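Local structure of type ii site-specific deoxyribonuclease (6EKR) at residues E6-A11 with L26-H31; S66-D71 with T232-K237; R93-K98 with F289-Y294. The protein probably cleaves double-stranded DNA at a specific recognition sequence, as a type II restriction endonuclease of the PD-(D/E)xK nuclease class. The protein carries 2 engineered substitutions. One frame throughout, in Å; residues are numbered along the deposited sequence.

Contact 1 (E6-A11 with L26-H31); sequences EKIDVA and LQVIEH
K7 reaches from helix 3-16 to H31 of helix 22-39, its side chain and that of the histidine crossing at roughly a right angle. Beyond CG the lysine is fully extended, and its methylene CD lies 4.0 Å from H31 CB. The amine NZ ends 3.0 Å from H31 ND1, approaching the imidazole obliquely. A long, flexible lysine suits this partly exposed edge because its apolar stem packs while its amine stays at the solvent-facing edge. H31 is turned toward it by its first torsion, which sets CG anti to the backbone N (chi1 -179°).

V28 packs nearer the helix axes. Its two methyls divide the work: CG2 rests 3.4 Å from the backbone O of K7, and CG1 meets I8 CG1 at 3.5 Å. The I8 and V28 side chains also cross nearly perpendicularly. A compact beta-branched valine fits between neighbouring backbones here, and both branched residues face the helices behind. At the exposed border, K7 CD comes 4.1 Å from Q27 O.

The second shell is largely hydrophobic. I8 touches V118 and F122 of helix 101-125 and T132 of helix 132-148, while V28 packs on V118, on F136 of helix 132-148 and on L4. The two residues that join the hairpin thus both pack on helices 101-125 and 132-148. L4 and I3, one turn earlier on helix 3-16, continue the cover over H31.

Locally the axes approach to 9.0 Å at 162° between their directions, with K7 and V28 nearest in backbone. This is an antiparallel helical hairpin, formed by the first two helices of the chain across the short connection 17-21, with an apolar inner side and a polar outer one.

Contact 2 (S66-D71 with T232-K237); sequences SRPVRD and TQQDKK
Q234 and P68 meet where a beta-hairpin, strand 232-235 paired antiparallel with strand 240-243, leans on the irregular chain that follows strand 64-65. Q234 points toward that chain. Its CG stands anti to the backbone N (chi1 -161°) and a bend at the next torsion carries the amide to S66. There NE2 donates to S66 O at 3.2 Å, with an N-H...O angle of 153°. The bond is flat at both ends, since NE2 lies in the carbonyl plane of S66 on a lone pair and the acceptor lies almost in the amide plane of Q234. Glutamine suits the place because it is long enough to reach the S66 carbonyl and carries no charge into a partly buried interface.

P68 supplies the apolar half. Its CD lies over one face of the Q234 amide, nearest NE2. T232 meets the proline ring through CB and OG1, with P68 CG 4.1 Å from T232 CB; the threonine's OG1 is hydrogen-bonded to S230, which leaves packing as its main part here. V241 of the partner strand also touches P68 and T232.

The acceptor carbonyl is itself held in place. S66 pairs through its backbone with F59, while its OG bonds to F59 N and also to R67 O, 3.0 Å away. R67 turns its guanidinium elsewhere, to a salt bridge with D123. P68 N has no hydrogen and is no acceptor, so its 3.5 Å from Q234 NE2 is packing only. P68 CD comes closer still, 3.3 Å from NE2, the very atom that donates to S66 O.

Contact 3 (R93-K98 with F289-Y294); sequences RDIGSK and FLFDIY
I95 and Y294 make the main aromatic part of this contact, a CH-pi interaction between a loop side chain and a helix side chain. The methyl CG2 of I95 sits over one face of the phenol ring, 3.7 Å from its centroid and 19° off the ring normal. It is displaced toward the CD1 side of the ring, and CD1 itself is 3.5 Å away. The two side chains run past each other in opposite directions. A second ring is met differently, for I95 CG1 lies at the edge of the F291 ring, near its plane.

The purely aliphatic part belongs to the other branch of the isoleucine. With CG1 anti to the backbone N (chi1 -176°), CD1 is carried onto the helix surface, reaching 3.7 Å from F291 CA and 4.0 Å from F291 CB. L290 CB is slightly farther off. A beta-branched residue suits this place because its two arms serve two surfaces, a ring and a helical backbone.

Backbone packing completes the set. The phenol end of Y294 comes obliquely against G96, whose CA is 3.5 Å from the OH; with no side chain, glycine lets the tyrosine lie directly against the loop backbone. G96 is also tied to the same helix farther along by a hydrogen bond from R298 to its O.

The loop, between helices 78-91 and 101-125, thus closes over the C-terminal helix 286-298. L290 packs between helix 132-148, through V144 and M148, and helix 101-125, through A107 and I111. F289 and I293 of the same helix touch I193 of strand 190-194 in the mixed sheet.

All three contacts are partly buried and their centres lie about 17 Å from the centre of the chain, each with two buried residues beside more exposed ones. Helix 101-125 is common ground: residues of every contact pack on it, and helix 132-148 also backs contacts 1 and 3. Their chemistry follows their partners. Contact 1, helix on helix, combines aliphatic packing with a polar outer edge; contact 3, loop on helix, is apolar and aromatic; contact 2, loop on hairpin strand, alone has a clear hydrogen bond between its segments. Contacts 2 and 3 sit on opposite sides of the chain's centre, and their segments alternate along the sequence, whereas contact 1 closes locally before either begins.

Contact 1 (E6-A11 with L26-H31)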
loop_
_atom_site.group_PDB
_atom_site.type_symbol
_atom_site.label_atom_id
_atom_site.label_comp_id
_atom_site.label_asym_id
_atom_site.label_seq_id
_atom_site.Cartn_x
_atom_site.Cartn_y
_atom_site.Cartn_z
ATOM N N GLU A 6 -24.178 -5.006 14.584
ATOM C CA GLU A 6 -24.321 -5.041 16.024
ATOM C C GLU A 6 -23.712 -6.344 16.541
ATOM O O GLU A 6 -22.909 -6.331 17.477
ATOM C CB GLU A 6 -25.801 -4.904 16.406
ATOM C CG GLU A 6 -26.129 -5.102 17.892
ATOM C CD GLU A 6 -27.580 -5.579 18.136
ATOM O OE1 GLU A 6 -28.147 -6.309 17.275
ATOM O OE2 GLU A 6 -28.152 -5.225 19.202
ATOM N N LYS A 7 -24.064 -7.456 15.900
ATOM C CA LYS A 7 -23.577 -8.773 16.316
ATOM C C LYS A 7 -22.068 -8.956 16.172
ATOM O O LYS A 7 -21.445 -9.577 17.034
ATOM C CB LYS A 7 -24.334 -9.881 15.602
ATOM C CG LYS A 7 -25.614 -10.261 16.300
ATOM C CD LYS A 7 -26.350 -11.314 15.517
ATOM C CE LYS A 7 -27.705 -11.600 16.120
ATOM N NZ LYS A 7 -28.422 -12.643 15.327
ATOM N N ILE A 8 -21.488 -8.418 15.101
ATOM C CA ILE A 8 -20.039 -8.430 14.945
ATOM C C ILE A 8 -19.374 -7.586 16.032
ATOM O O ILE A 8 -18.408 -8.032 16.673
ATOM C CB ILE A 8 -19.585 -7.960 13.538
ATOM C CG1 ILE A 8 -20.052 -8.955 12.482
ATOM C CG2 ILE A 8 -18.061 -7.880 13.457
ATOM C CD1 ILE A 8 -20.141 -8.391 11.104
ATOM N N ASP A 9 -19.910 -6.379 16.242
ATOM C CA ASP A 9 -19.379 -5.430 17.229
ATOM C C ASP A 9 -19.289 -6.052 18.610
ATOM O O ASP A 9 -18.335 -5.802 19.343
ATOM C CB ASP A 9 -20.220 -4.152 17.281
ATOM C CG ASP A 9 -19.949 -3.210 16.097
ATOM O OD1 ASP A 9 -19.006 -3.468 15.303
ATOM O OD2 ASP A 9 -20.688 -2.203 15.964
ATOM N N VAL A 10 -20.280 -6.872 18.946
ATOM C CA VAL A 10 -20.271 -7.622 20.195
ATOM C C VAL A 10 -19.057 -8.554 20.258
ATOM O O VAL A 10 -18.359 -8.595 21.276
ATOM C CB VAL A 10 -21.585 -8.409 20.397
ATOM C CG1 VAL A 10 -21.475 -9.364 21.575
ATOM C CG2 VAL A 10 -22.754 -7.457 20.583
ATOM N N ALA A 11 -18.800 -9.283 19.171
ATOM C CA ALA A 11 -17.722 -10.267 19.152
ATOM C C ALA A 11 -16.375 -9.579 19.038
ATOM O O ALA A 11 -15.369 -10.049 19.587
ATOM C CB ALA A 11 -17.908 -11.228 18.014
ATOM N N LEU A 26 -19.537 -17.145 16.742
ATOM C CA LEU A 26 -20.369 -18.175 16.115
ATOM C C LEU A 26 -21.758 -17.633 15.799
ATOM O O LEU A 26 -22.330 -17.934 14.758
ATOM C CB LEU A 26 -20.447 -19.430 16.980
ATOM C CG LEU A 26 -19.093 -20.098 17.259
ATOM C CD1 LEU A 26 -19.258 -21.369 18.095
ATOM C CD2 LEU A 26 -18.326 -20.388 15.978
ATOM N N GLN A 27 -22.265 -16.794 16.695
ATOM C CA GLN A 27 -23.538 -16.101 16.527
ATOM C C GLN A 27 -23.567 -15.182 15.295
ATOM O O GLN A 27 -24.624 -14.948 14.711
ATOM C CB GLN A 27 -23.838 -15.287 17.784
ATOM C CG GLN A 27 -25.304 -15.182 18.130
ATOM C CD GLN A 27 -25.753 -16.301 19.043
ATOM O OE1 GLN A 27 -25.311 -16.392 20.189
ATOM N NE2 GLN A 27 -26.644 -17.159 18.543
ATOM N N VAL A 28 -22.408 -14.660 14.905
ATOM C CA VAL A 28 -22.299 -13.863 13.687
ATOM C C VAL A 28 -22.410 -14.760 12.459
ATOM O O VAL A 28 -23.068 -14.405 11.470
ATOM C CB VAL A 28 -20.988 -13.057 13.637
ATOM C CG1 VAL A 28 -20.795 -12.414 12.268
ATOM C CG2 VAL A 28 -20.987 -12.004 14.710
ATOM N N ILE A 29 -21.777 -15.928 12.531
ATOM C CA ILE A 29 -21.865 -16.894 11.441
ATOM C C ILE A 29 -23.302 -17.366 11.275
ATOM O O ILE A 29 -23.855 -17.293 10.172
ATOM C CB ILE A 29 -20.910 -18.084 11.616
ATOM C CG1 ILE A 29 -19.471 -17.586 11.756
ATOM C CG2 ILE A 29 -20.997 -18.970 10.396
ATOM C CD1 ILE A 29 -18.539 -18.534 12.467
ATOM N N GLU A 30 -23.913 -17.809 12.370
ATOM C CA GLU A 30 -25.299 -18.242 12.346
ATOM C C GLU A 30 -26.161 -17.243 11.593
ATOM O O GLU A 30 -26.916 -17.613 10.705
ATOM C CB GLU A 30 -25.821 -18.434 13.767
ATOM C CG GLU A 30 -27.311 -18.724 13.852
ATOM C CD GLU A 30 -27.709 -19.383 15.157
ATOM O OE1 GLU A 30 -26.840 -20.010 15.803
ATOM O OE2 GLU A 30 -28.895 -19.279 15.533
ATOM N N HIS A 31 -26.000 -15.971 11.929
ATOM C CA HIS A 31 -26.886 -14.914 11.442
ATOM C C HIS A 31 -26.609 -14.484 10.011
ATOM O O HIS A 31 -27.536 -14.128 9.286
ATOM C CB HIS A 31 -26.835 -13.700 12.378
ATOM C CG HIS A 31 -27.741 -12.575 11.972
ATOM N ND1 HIS A 31 -29.041 -12.463 12.423
ATOM C CD2 HIS A 31 -27.531 -11.510 11.161
ATOM C CE1 HIS A 31 -29.590 -11.376 11.909
ATOM N NE2 HIS A 31 -28.697 -10.784 11.134
#

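Contact 2 (S66-D71 with T232-K237)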
loop_
_atom_site.group_PDB
_atom_site.type_symbol
_atom_site.label_atom_id
_atom_site.label_comp_id
_atom_site.label_asym_id
_atom_site.label_seq_id
_atom_site.Cartn_x
_atom_site.Cartn_y
_atom_site.Cartn_z
ATOM N N SER A 66 -22.970 -9.732 -4.776
ATOM C CA SER A 66 -21.886 -9.961 -3.844
ATOM C C SER A 66 -20.628 -10.230 -4.654
ATOM O O SER A 66 -20.713 -10.500 -5.847
ATOM C CB SER A 66 -22.197 -11.164 -2.964
ATOM O OG SER A 66 -22.134 -12.345 -3.724
ATOM N N ARG A 67 -19.467 -10.147 -4.008
ATOM C CA ARG A 67 -18.212 -10.615 -4.598
ATOM C C ARG A 67 -18.371 -12.074 -5.043
ATOM O O ARG A 67 -19.230 -12.788 -4.518
ATOM C CB ARG A 67 -17.064 -10.489 -3.591
ATOM C CG ARG A 67 -17.175 -11.419 -2.405
ATOM C CD ARG A 67 -16.190 -11.046 -1.336
ATOM N NE ARG A 67 -16.539 -9.776 -0.705
ATOM C CZ ARG A 67 -15.738 -9.086 0.096
ATOM N NH1 ARG A 67 -14.519 -9.525 0.383
ATOM N NH2 ARG A 67 -16.159 -7.944 0.609
ATOM N N PRO A 68 -17.542 -12.521 -6.004
ATOM C CA PRO A 68 -17.692 -13.868 -6.551
ATOM C C PRO A 68 -17.361 -14.955 -5.528
ATOM O O PRO A 68 -16.435 -14.804 -4.727
ATOM C CB PRO A 68 -16.699 -13.884 -7.716
ATOM C CG PRO A 68 -15.665 -12.884 -7.341
ATOM C CD PRO A 68 -16.413 -11.801 -6.623
ATOM N N VAL A 69 -18.124 -16.042 -5.577
ATOM C CA VAL A 69 -18.056 -17.118 -4.595
ATOM C C VAL A 69 -17.880 -18.463 -5.296
ATOM O O VAL A 69 -18.681 -18.840 -6.154
ATOM C CB VAL A 69 -19.334 -17.130 -3.702
ATOM C CG1 VAL A 69 -19.641 -18.516 -3.165
ATOM C CG2 VAL A 69 -19.192 -16.155 -2.557
ATOM N N ARG A 70 -16.819 -19.177 -4.934
ATOM C CA ARG A 70 -16.632 -20.535 -5.415
ATOM C C ARG A 70 -17.699 -21.441 -4.823
ATOM O O ARG A 70 -17.616 -21.836 -3.660
ATOM C CB ARG A 70 -15.227 -21.061 -5.105
ATOM C CG ARG A 70 -14.223 -20.789 -6.206
ATOM C CD ARG A 70 -12.888 -21.424 -5.912
ATOM N NE ARG A 70 -12.942 -22.875 -6.033
ATOM C CZ ARG A 70 -11.943 -23.697 -5.727
ATOM N NH1 ARG A 70 -10.787 -23.226 -5.266
ATOM N NH2 ARG A 70 -12.107 -25.000 -5.879
ATOM N N ASP A 71 -18.700 -21.745 -5.645
ATOM C CA ASP A 71 -19.838 -22.582 -5.270
ATOM C C ASP A 71 -19.418 -23.964 -4.798
ATOM O O ASP A 71 -20.039 -24.553 -3.908
ATOM C CB ASP A 71 -20.767 -22.742 -6.459
ATOM C CG ASP A 71 -21.988 -23.554 -6.125
ATOM O OD1 ASP A 71 -23.058 -22.939 -5.965
ATOM O OD2 ASP A 71 -21.884 -24.798 -6.001
ATOM N N THR A 232 -9.279 -13.127 -6.083
ATOM C CA THR A 232 -10.290 -12.839 -7.090
ATOM C C THR A 232 -10.571 -11.353 -7.209
ATOM O O THR A 232 -10.499 -10.602 -6.236
ATOM C CB THR A 232 -11.624 -13.540 -6.784
ATOM O OG1 THR A 232 -12.110 -13.124 -5.501
ATOM C CG2 THR A 232 -11.465 -15.050 -6.800
ATOM N N GLN A 233 -10.881 -10.933 -8.423
ATOM C CA GLN A 233 -11.379 -9.596 -8.652
ATOM C C GLN A 233 -12.591 -9.678 -9.551
ATOM O O GLN A 233 -12.581 -10.377 -10.571
ATOM C CB GLN A 233 -10.319 -8.703 -9.281
ATOM C CG GLN A 233 -10.692 -7.223 -9.250
ATOM C CD GLN A 233 -9.759 -6.371 -10.079
ATOM O OE1 GLN A 233 -9.583 -6.608 -11.287
ATOM N NE2 GLN A 233 -9.157 -5.364 -9.441
ATOM N N GLN A 234 -13.636 -8.964 -9.154
ATOM C CA GLN A 234 -14.864 -8.922 -9.912
ATOM C C GLN A 234 -14.743 -7.918 -11.041
ATOM O O GLN A 234 -14.208 -6.821 -10.860
ATOM C CB GLN A 234 -16.028 -8.539 -9.005
ATOM C CG GLN A 234 -17.377 -8.914 -9.571
ATOM C CD GLN A 234 -18.381 -9.259 -8.490
ATOM O OE1 GLN A 234 -18.741 -8.412 -7.667
ATOM N NE2 GLN A 234 -18.848 -10.506 -8.489
ATOM N N ASP A 235 -15.217 -8.320 -12.213
ATOM C CA ASP A 235 -15.503 -7.387 -13.285
ATOM C C ASP A 235 -17.014 -7.438 -13.436
ATOM O O ASP A 235 -17.542 -8.328 -14.119
ATOM C CB ASP A 235 -14.803 -7.813 -14.572
ATOM C CG ASP A 235 -14.693 -6.685 -15.587
ATOM O OD1 ASP A 235 -15.379 -5.643 -15.430
ATOM O OD2 ASP A 235 -13.911 -6.852 -16.553
ATOM N N LYS A 236 -17.702 -6.505 -12.766
ATOM C CA LYS A 236 -19.178 -6.495 -12.684
ATOM C C LYS A 236 -19.882 -6.287 -14.025
ATOM O O LYS A 236 -21.020 -6.722 -14.205
ATOM C CB LYS A 236 -19.677 -5.461 -11.665
ATOM C CG LYS A 236 -19.838 -5.996 -10.237
ATOM N N LYS A 237 -19.195 -5.627 -14.957
ATOM C CA LYS A 237 -19.740 -5.353 -16.287
ATOM C C LYS A 237 -19.659 -6.569 -17.222
ATOM O O LYS A 237 -20.656 -6.917 -17.867
ATOM C CB LYS A 237 -19.029 -4.145 -16.918
ATOM C CG LYS A 237 -19.545 -3.764 -18.305
ATOM C CD LYS A 237 -18.468 -3.047 -19.126
ATOM C CE LYS A 237 -18.979 -2.722 -20.534
ATOM N NZ LYS A 237 -17.997 -1.954 -21.348
#

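Contact 3 (R93-K98 with F289-Y294)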
loop_
_atom_site.group_PDB
_atom_site.type_symbol
_atom_site.label_atom_id
_atom_site.label_comp_id
_atom_site.label_asym_id
_atom_site.label_seq_id
_atom_site.Cartn_x
_atom_site.Cartn_y
_atom_site.Cartn_z
ATOM N N ARG A 93 -9.360 -30.975 17.812
ATOM C CA ARG A 93 -8.879 -31.575 19.072
ATOM C C ARG A 93 -7.915 -32.748 18.862
ATOM O O ARG A 93 -7.001 -32.964 19.662
ATOM C CB ARG A 93 -10.052 -32.030 19.949
ATOM C CG ARG A 93 -10.521 -31.003 20.997
ATOM C CD ARG A 93 -11.532 -30.008 20.425
ATOM N NE ARG A 93 -12.102 -29.142 21.460
ATOM C CZ ARG A 93 -12.511 -27.892 21.251
ATOM N NH1 ARG A 93 -12.402 -27.346 20.042
ATOM N NH2 ARG A 93 -13.018 -27.179 22.253
ATOM N N ASP A 94 -8.136 -33.509 17.795
ATOM C CA ASP A 94 -7.230 -34.593 17.418
ATOM C C ASP A 94 -6.694 -34.408 15.988
ATOM O O ASP A 94 -6.920 -35.235 15.096
ATOM C CB ASP A 94 -7.874 -35.982 17.637
ATOM C CG ASP A 94 -9.273 -36.105 17.022
ATOM O OD1 ASP A 94 -9.737 -35.166 16.338
ATOM O OD2 ASP A 94 -9.917 -37.155 17.226
ATOM N N ILE A 95 -5.988 -33.297 15.786
ATOM C CA ILE A 95 -5.315 -33.021 14.516
ATOM C C ILE A 95 -3.916 -33.631 14.527
ATOM O O ILE A 95 -3.385 -33.977 13.471
ATOM C CB ILE A 95 -5.272 -31.500 14.179
ATOM C CG1 ILE A 95 -4.643 -31.266 12.802
ATOM C CG2 ILE A 95 -4.538 -30.718 15.262
ATOM C CD1 ILE A 95 -4.740 -29.846 12.297
ATOM N N GLY A 96 -3.331 -33.768 15.719
ATOM C CA GLY A 96 -2.051 -34.469 15.879
ATOM C C GLY A 96 -2.060 -35.877 15.285
ATOM O O GLY A 96 -1.183 -36.224 14.480
ATOM N N SER A 97 -3.067 -36.668 15.673
ATOM C CA SER A 97 -3.243 -38.050 15.203
ATOM C C SER A 97 -3.878 -38.181 13.814
ATOM O O SER A 97 -3.371 -38.936 12.978
ATOM C CB SER A 97 -4.058 -38.863 16.207
ATOM O OG SER A 97 -5.237 -38.162 16.560
ATOM N N LYS A 98 -4.980 -37.469 13.569
ATOM C CA LYS A 98 -5.652 -37.535 12.261
ATOM C C LYS A 98 -5.873 -36.181 11.567
ATOM O O LYS A 98 -6.536 -35.284 12.114
ATOM C CB LYS A 98 -6.991 -38.281 12.368
ATOM C CG LYS A 98 -7.561 -38.703 11.017
ATOM C CD LYS A 98 -9.032 -39.013 11.104
ATOM C CE LYS A 98 -9.635 -39.119 9.725
ATOM N NZ LYS A 98 -11.086 -38.780 9.766
ATOM N N PHE A 289 -3.187 -24.877 6.328
ATOM C CA PHE A 289 -2.755 -23.849 7.268
ATOM C C PHE A 289 -2.821 -24.322 8.707
ATOM O O PHE A 289 -1.874 -24.126 9.458
ATOM C CB PHE A 289 -3.598 -22.578 7.113
ATOM C CG PHE A 289 -3.281 -21.508 8.135
ATOM C CD1 PHE A 289 -2.219 -20.629 7.935
ATOM C CD2 PHE A 289 -4.038 -21.388 9.293
ATOM C CE1 PHE A 289 -1.920 -19.652 8.872
ATOM C CE2 PHE A 289 -3.739 -20.419 10.232
ATOM C CZ PHE A 289 -2.679 -19.548 10.021
ATOM N N LEU A 290 -3.940 -24.931 9.086
ATOM C CA LEU A 290 -4.157 -25.327 10.472
ATOM C C LEU A 290 -3.138 -26.352 10.875
ATOM O O LEU A 290 -2.488 -26.200 11.907
ATOM C CB LEU A 290 -5.569 -25.854 10.696
ATOM C CG LEU A 290 -6.687 -24.876 10.343
ATOM C CD1 LEU A 290 -8.002 -25.608 10.207
ATOM C CD2 LEU A 290 -6.766 -23.781 11.394
ATOM N N PHE A 291 -2.976 -27.380 10.045
ATOM C CA PHE A 291 -1.986 -28.418 10.316
ATOM C C PHE A 291 -0.567 -27.838 10.342
ATOM O O PHE A 291 0.190 -28.121 11.260
ATOM C CB PHE A 291 -2.090 -29.602 9.334
ATOM C CG PHE A 291 -0.928 -30.560 9.430
ATOM C CD1 PHE A 291 -0.866 -31.500 10.454
ATOM C CD2 PHE A 291 0.128 -30.488 8.520
ATOM C CE1 PHE A 291 0.226 -32.364 10.561
ATOM C CE2 PHE A 291 1.224 -31.348 8.615
ATOM C CZ PHE A 291 1.275 -32.286 9.634
ATOM N N ASP A 292 -0.210 -27.027 9.351
ATOM C CA ASP A 292 1.114 -26.427 9.342
ATOM C C ASP A 292 1.401 -25.624 10.613
ATOM O O ASP A 292 2.487 -25.731 11.191
ATOM C CB ASP A 292 1.313 -25.567 8.100
ATOM C CG ASP A 292 1.424 -26.392 6.839
ATOM O OD1 ASP A 292 2.074 -27.455 6.879
ATOM O OD2 ASP A 292 0.874 -25.980 5.802
ATOM N N ILE A 293 0.421 -24.838 11.049
ATOM C CA ILE A 293 0.567 -24.037 12.256
ATOM C C ILE A 293 0.699 -24.951 13.469
ATOM O O ILE A 293 1.571 -24.740 14.303
ATOM C CB ILE A 293 -0.592 -23.001 12.416
ATOM C CG1 ILE A 293 -0.413 -21.835 11.429
ATOM C CG2 ILE A 293 -0.719 -22.492 13.859
ATOM C CD1 ILE A 293 0.768 -20.904 11.709
ATOM N N TYR A 294 -0.150 -25.972 13.550
ATOM C CA TYR A 294 -0.092 -26.929 14.645
ATOM C C TYR A 294 1.246 -27.622 14.642
ATOM O O TYR A 294 1.920 -27.692 15.673
ATOM C CB TYR A 294 -1.186 -27.971 14.497
ATOM C CG TYR A 294 -1.126 -29.090 15.516
ATOM C CD1 TYR A 294 -1.843 -29.007 16.705
ATOM C CD2 TYR A 294 -0.366 -30.239 15.287
ATOM C CE1 TYR A 294 -1.809 -30.027 17.633
ATOM C CE2 TYR A 294 -0.318 -31.258 16.212
ATOM C CZ TYR A 294 -1.047 -31.147 17.380
ATOM O OH TYR A 294 -1.020 -32.155 18.315
#